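Local structure of heme-binding protein A (Haemophilus parasuis 29755, 3TPA) at residues A377-K381 with I382-A386; E470-Q474 with N475-I479. The protein probably binds glutathione in the periplasm as the solute-binding protein of a peptide-type ABC transporter, although it is named for heme binding. The protein carries 1 engineered substitution. All blocks are in the same frame, centred on the assembly; numbering follows the deposited sequence. Where two conformers were deposited one is given.

Contact 1. Residues A377-K381 with I382-A386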
loop_
_atom_site.group_PDB
_atom_site.type_symbol
_atom_site.label_atom_id
_atom_site.label_comp_id
_atom_site.label_asym_id
_atom_site.label_seq_id
_atom_site.Cartn_x
_atom_site.Cartn_y
_atom_site.Cartn_z
ATOM N N ALA A 377 7.263 -13.561 -27.473
ATOM C CA ALA A 377 7.680 -14.828 -28.103
ATOM C C ALA A 377 6.561 -15.852 -28.184
ATOM O O ALA A 377 6.432 -16.562 -29.187
ATOM C CB ALA A 377 8.889 -15.439 -27.371
ATOM N N ASP A 378 5.761 -15.950 -27.126
ATOM C CA ASP A 378 4.614 -16.860 -27.137
ATOM C C ASP A 378 3.508 -16.324 -28.035
ATOM O O ASP A 378 2.929 -17.062 -28.833
ATOM C CB ASP A 378 4.094 -17.121 -25.721
ATOM C CG ASP A 378 5.018 -18.030 -24.927
ATOM O OD1 ASP A 378 5.618 -18.926 -25.552
ATOM O OD2 ASP A 378 5.152 -17.851 -23.694
ATOM N N TRP A 379 3.210 -15.037 -27.923
ATOM C CA TRP A 379 2.184 -14.467 -28.781
ATOM C C TRP A 379 2.522 -14.687 -30.266
ATOM O O TRP A 379 1.639 -14.975 -31.071
ATOM C CB TRP A 379 1.951 -12.985 -28.469
ATOM C CG TRP A 379 1.171 -12.724 -27.178
ATOM C CD1 TRP A 379 0.790 -13.642 -26.238
ATOM C CD2 TRP A 379 0.677 -11.459 -26.719
ATOM N NE1 TRP A 379 0.117 -13.024 -25.212
ATOM C CE2 TRP A 379 0.031 -11.684 -25.483
ATOM C CE3 TRP A 379 0.737 -10.155 -27.225
ATOM C CZ2 TRP A 379 -0.568 -10.657 -24.751
ATOM C CZ3 TRP A 379 0.156 -9.131 -26.493
ATOM C CH2 TRP A 379 -0.496 -9.391 -25.271
ATOM N N ALA A 380 3.797 -14.562 -30.623
ATOM C CA ALA A 380 4.227 -14.755 -32.014
ATOM C C ALA A 380 3.869 -16.142 -32.534
ATOM O O ALA A 380 3.450 -16.299 -33.685
ATOM C CB ALA A 380 5.726 -14.518 -32.154
ATOM N N LYS A 381 4.032 -17.141 -31.673
ATOM C CA LYS A 381 3.711 -18.520 -32.019
ATOM C C LYS A 381 2.238 -18.744 -32.365
ATOM O O LYS A 381 1.899 -19.739 -32.989
ATOM C CB LYS A 381 4.116 -19.474 -30.897
ATOM C CG LYS A 381 5.613 -19.559 -30.651
ATOM C CD LYS A 381 5.905 -20.591 -29.570
ATOM C CE LYS A 381 6.784 -20.022 -28.471
ATOM N NZ LYS A 381 6.890 -20.933 -27.297
ATOM N N ILE A 382 1.356 -17.841 -31.961
ATOM C CA ILE A 382 -0.052 -17.984 -32.352
ATOM C C ILE A 382 -0.457 -16.955 -33.398
ATOM O O ILE A 382 -1.635 -16.730 -33.634
ATOM C CB ILE A 382 -1.028 -17.935 -31.161
ATOM C CG1 ILE A 382 -1.064 -16.535 -30.537
ATOM C CG2 ILE A 382 -0.673 -18.998 -30.137
ATOM C CD1 ILE A 382 -2.195 -16.356 -29.539
ATOM N N GLY A 383 0.536 -16.335 -34.023
ATOM C CA GLY A 383 0.288 -15.424 -35.121
ATOM C C GLY A 383 0.032 -13.991 -34.711
ATOM O O GLY A 383 -0.342 -13.166 -35.541
ATOM N N VAL A 384 0.216 -13.688 -33.428
ATOM C CA VAL A 384 0.075 -12.303 -32.965
ATOM C C VAL A 384 1.451 -11.642 -32.953
ATOM O O VAL A 384 2.315 -11.995 -32.141
ATOM C CB VAL A 384 -0.534 -12.206 -31.558
ATOM C CG1 VAL A 384 -0.410 -10.772 -31.023
ATOM C CG2 VAL A 384 -1.982 -12.655 -31.563
ATOM N N LYS A 385 1.644 -10.674 -33.847
ATOM C CA LYS A 385 2.947 -10.044 -34.011
ATOM C C LYS A 385 3.001 -8.735 -33.246
ATOM O O LYS A 385 2.571 -7.696 -33.749
ATOM C CB LYS A 385 3.241 -9.781 -35.484
ATOM C CG LYS A 385 3.200 -11.024 -36.361
ATOM C CD LYS A 385 1.868 -11.150 -37.087
ATOM C CE LYS A 385 1.820 -12.421 -37.926
ATOM N NZ LYS A 385 0.429 -12.752 -38.366
ATOM N N ALA A 386 3.547 -8.790 -32.039
ATOM C CA ALA A 386 3.551 -7.641 -31.146
ATOM C C ALA A 386 4.956 -7.057 -31.007
ATOM O O ALA A 386 5.860 -7.695 -30.457
ATOM C CB ALA A 386 3.003 -8.050 -29.778
#
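Trp379 O is gripped by two backbone N-H groups where helix 368-381 ends in a Schellman motif and the chain turns back into strand 384-389. Val384 N reaches it at 3.0 Å and Ile382 N, also at 3.0 Å, comes from the other face of the carbonyl plane; neither donor lies on a lone pair. The motif's second bond, Gly383 N to Ala380 O at 2.9 Å, is the straightest of the three across the turn (158°). Gly383, the C-prime residue, takes the positive phi that this motif needs, a backbone shape that suits glycine. The turn belongs to the beta-alpha-beta unit formed by strand 351-356, helix 368-381 and strand 384-389, and sends the last strand back at 146° to the helix.

On the side of the turn facing strand 351-356, the indole of Trp379 and the Val384 side chain run alongside each other in the same direction. Trp379 CE3 meets Val384 CG1 obliquely at 4.0 Å, while Ala386 CB comes to the ring edge, near its plane. Trp379 NE1 bonds to Leu292 O, which helps fix the turn of the indole, and Ile355 of the neighbouring strand also touches this side chain. Ile382 puts CG1 between its own backbone N and carbonyl carbon (chi1 68°), which carries that atom to 3.2 Å from Trp379 O; the Ile382 side chain also packs on Leu335 and Leu342 of helix 335-344. Along the last helical turn, Lys381 bends at chi3 and forms a salt bridge with Asp378, its NZ meeting OD1 at 2.9 Å, nearly in line with the carboxylate C-O bond.

Contact 2. Residues E470-Q474 with N475-I479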
loop_
_atom_site.group_PDB
_atom_site.type_symbol
_atom_site.label_atom_id
_atom_site.label_comp_id
_atom_site.label_asym_id
_atom_site.label_seq_id
_atom_site.Cartn_x
_atom_site.Cartn_y
_atom_site.Cartn_z
ATOM N N GLU A 470 -15.770 -12.509 -10.838
ATOM C CA GLU A 470 -16.128 -13.525 -11.832
ATOM C C GLU A 470 -16.519 -12.878 -13.166
ATOM O O GLU A 470 -16.198 -13.388 -14.241
ATOM C CB GLU A 470 -17.256 -14.424 -11.310
ATOM C CG GLU A 470 -16.829 -15.376 -10.193
ATOM C CD GLU A 470 -16.558 -16.795 -10.682
ATOM O OE1 GLU A 470 -16.504 -17.019 -11.910
ATOM O OE2 GLU A 470 -16.399 -17.697 -9.830
ATOM N N ILE A 471 -17.206 -11.744 -13.101
ATOM C CA ILE A 471 -17.573 -11.021 -14.320
ATOM C C ILE A 471 -16.331 -10.451 -15.008
ATOM O O ILE A 471 -16.129 -10.613 -16.227
ATOM C CB ILE A 471 -18.580 -9.883 -14.037
ATOM C CG1 ILE A 471 -19.949 -10.452 -13.643
ATOM C CG2 ILE A 471 -18.701 -8.952 -15.250
ATOM C CD1 ILE A 471 -20.921 -9.401 -13.084
ATOM N N PHE A 472 -15.497 -9.781 -14.227
ATOM C CA PHE A 472 -14.196 -9.322 -14.737
ATOM C C PHE A 472 -13.406 -10.461 -15.408
ATOM O O PHE A 472 -12.898 -10.312 -16.516
ATOM C CB PHE A 472 -13.349 -8.706 -13.619
ATOM C CG PHE A 472 -11.870 -8.878 -13.830
ATOM C CD1 PHE A 472 -11.182 -8.075 -14.737
ATOM C CD2 PHE A 472 -11.168 -9.876 -13.151
ATOM C CE1 PHE A 472 -9.795 -8.251 -14.934
ATOM C CE2 PHE A 472 -9.809 -10.067 -13.357
ATOM C CZ PHE A 472 -9.121 -9.251 -14.246
ATOM N N GLN A 473 -13.303 -11.603 -14.740
ATOM C CA GLN A 473 -12.510 -12.720 -15.281
ATOM C C GLN A 473 -13.062 -13.245 -16.608
ATOM O O GLN A 473 -12.306 -13.499 -17.533
ATOM C CB GLN A 473 -12.381 -13.856 -14.256
ATOM C CG GLN A 473 -11.374 -14.969 -14.648
ATOM C CD GLN A 473 -9.900 -14.525 -14.582
ATOM O OE1 GLN A 473 -9.593 -13.339 -14.569
ATOM N NE2 GLN A 473 -8.992 -15.492 -14.529
ATOM N N GLN A 474 -14.388 -13.376 -16.694
ATOM C CA GLN A 474 -15.070 -13.816 -17.909
ATOM C C GLN A 474 -14.712 -12.949 -19.116
ATOM O O GLN A 474 -14.673 -13.419 -20.247
ATOM C CB GLN A 474 -16.596 -13.794 -17.686
ATOM C CG GLN A 474 -17.103 -14.932 -16.803
ATOM C CD GLN A 474 -18.544 -14.757 -16.330
ATOM O OE1 GLN A 474 -19.079 -13.645 -16.288
ATOM N NE2 GLN A 474 -19.171 -15.865 -15.952
ATOM N N ASN A 475 -14.466 -11.670 -18.865
ATOM C CA ASN A 475 -14.203 -10.699 -19.920
ATOM C C ASN A 475 -12.727 -10.409 -20.155
ATOM O O ASN A 475 -12.369 -9.796 -21.156
ATOM C CB ASN A 475 -14.963 -9.403 -19.627
ATOM C CG ASN A 475 -16.431 -9.567 -19.829
ATOM O OD1 ASN A 475 -16.897 -9.593 -20.957
ATOM N ND2 ASN A 475 -17.167 -9.742 -18.746
ATOM N N SER A 476 -11.880 -10.856 -19.229
ATOM C CA SER A 476 -10.419 -10.766 -19.385
ATOM C C SER A 476 -9.884 -9.426 -19.937
ATOM O O SER A 476 -9.101 -9.423 -20.888
ATOM C CB SER A 476 -9.906 -11.922 -20.261
ATOM O OG SER A 476 -8.481 -12.011 -20.226
ATOM N N PRO A 477 -10.283 -8.287 -19.335
ATOM C CA PRO A 477 -9.785 -7.005 -19.876
ATOM C C PRO A 477 -8.295 -6.726 -19.608
ATOM O O PRO A 477 -7.651 -5.953 -20.335
ATOM C CB PRO A 477 -10.658 -5.961 -19.166
ATOM C CG PRO A 477 -11.127 -6.615 -17.936
ATOM C CD PRO A 477 -11.278 -8.082 -18.264
ATOM N N ILE A 478 -7.773 -7.306 -18.534
ATOM C CA ILE A 478 -6.339 -7.334 -18.289
ATOM C C ILE A 478 -6.006 -8.773 -17.961
ATOM O O ILE A 478 -6.894 -9.560 -17.640
ATOM C CB ILE A 478 -5.881 -6.434 -17.117
ATOM C CG1 ILE A 478 -6.404 -6.947 -15.768
ATOM C CG2 ILE A 478 -6.288 -4.943 -17.343
ATOM C CD1 ILE A 478 -5.866 -6.132 -14.585
ATOM N N ILE A 479 -4.730 -9.117 -18.060
ATOM C CA ILE A 479 -4.265 -10.457 -17.740
ATOM C C ILE A 479 -3.389 -10.361 -16.500
ATOM O O ILE A 479 -2.218 -10.012 -16.594
ATOM C CB ILE A 479 -3.440 -11.024 -18.908
ATOM C CG1 ILE A 479 -4.275 -11.064 -20.195
ATOM C CG2 ILE A 479 -2.898 -12.413 -18.580
ATOM C CD1 ILE A 479 -3.464 -11.186 -21.468
HETATM O O HOH W 1 -8.719 -11.777 -16.741
#
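With CG anti to its carbonyl carbon (chi1 -72°) and the amide turned by chi2 -76°, Asn475 folds back over the last turn of helix 458-475, beside Ile471. Its ND2 gives a hydrogen bond of 2.9 Å to Ile471 O, and its own backbone N reaches the same oxygen from the opposite face, at 3.3 Å. The side-chain amide thus adds a second donor to a carbonyl at the helix C-terminus. Ser476 then leaves the helix with positive phi (43°), its N making weak bonds to Phe472 O and Gln473 O, while its OG bonds to His293.

Beyond the bend, Pro477 CG packs obliquely on Phe472 CD1 at 3.5 Å. Ile478 crosses the Phe472 side chain at about a right angle, its CG1 lying at the ring edge, 3.7 Å from Phe472 CE1. A water donates to both Gln473 OE1 (2.8 Å) and Ile478 O, bridging helix and strand. Phe472 also meets Phe427 and packs on Phe445 of helix 443-453, whereas Ile478 lies against Leu271 and Tyr273 of strand 261-276, where strand 478-491 enters the sheet.

In the fold
Contact 1 precedes contact 2 along the chain, and each is a helix C-terminus turning within a few residues into a strand of the same six-stranded mixed sheet. Their centres are 21 Å apart, and their nearest atoms, about 4 Å apart, do not touch. Contact 1 leads into strand 384-389 at one edge of the sheet; contact 2 leads into strand 478-491, next to the other edge strand, 310-312. Helix 286-294 lies between them: Leu292 accepts a bond from Trp379 and touches Ile479, while His293 holds Ser476. Both turns border this sheet, which probably forms the core of one lobe of the family 5 solute-binding fold; in relatives the ligand binds between the lobes.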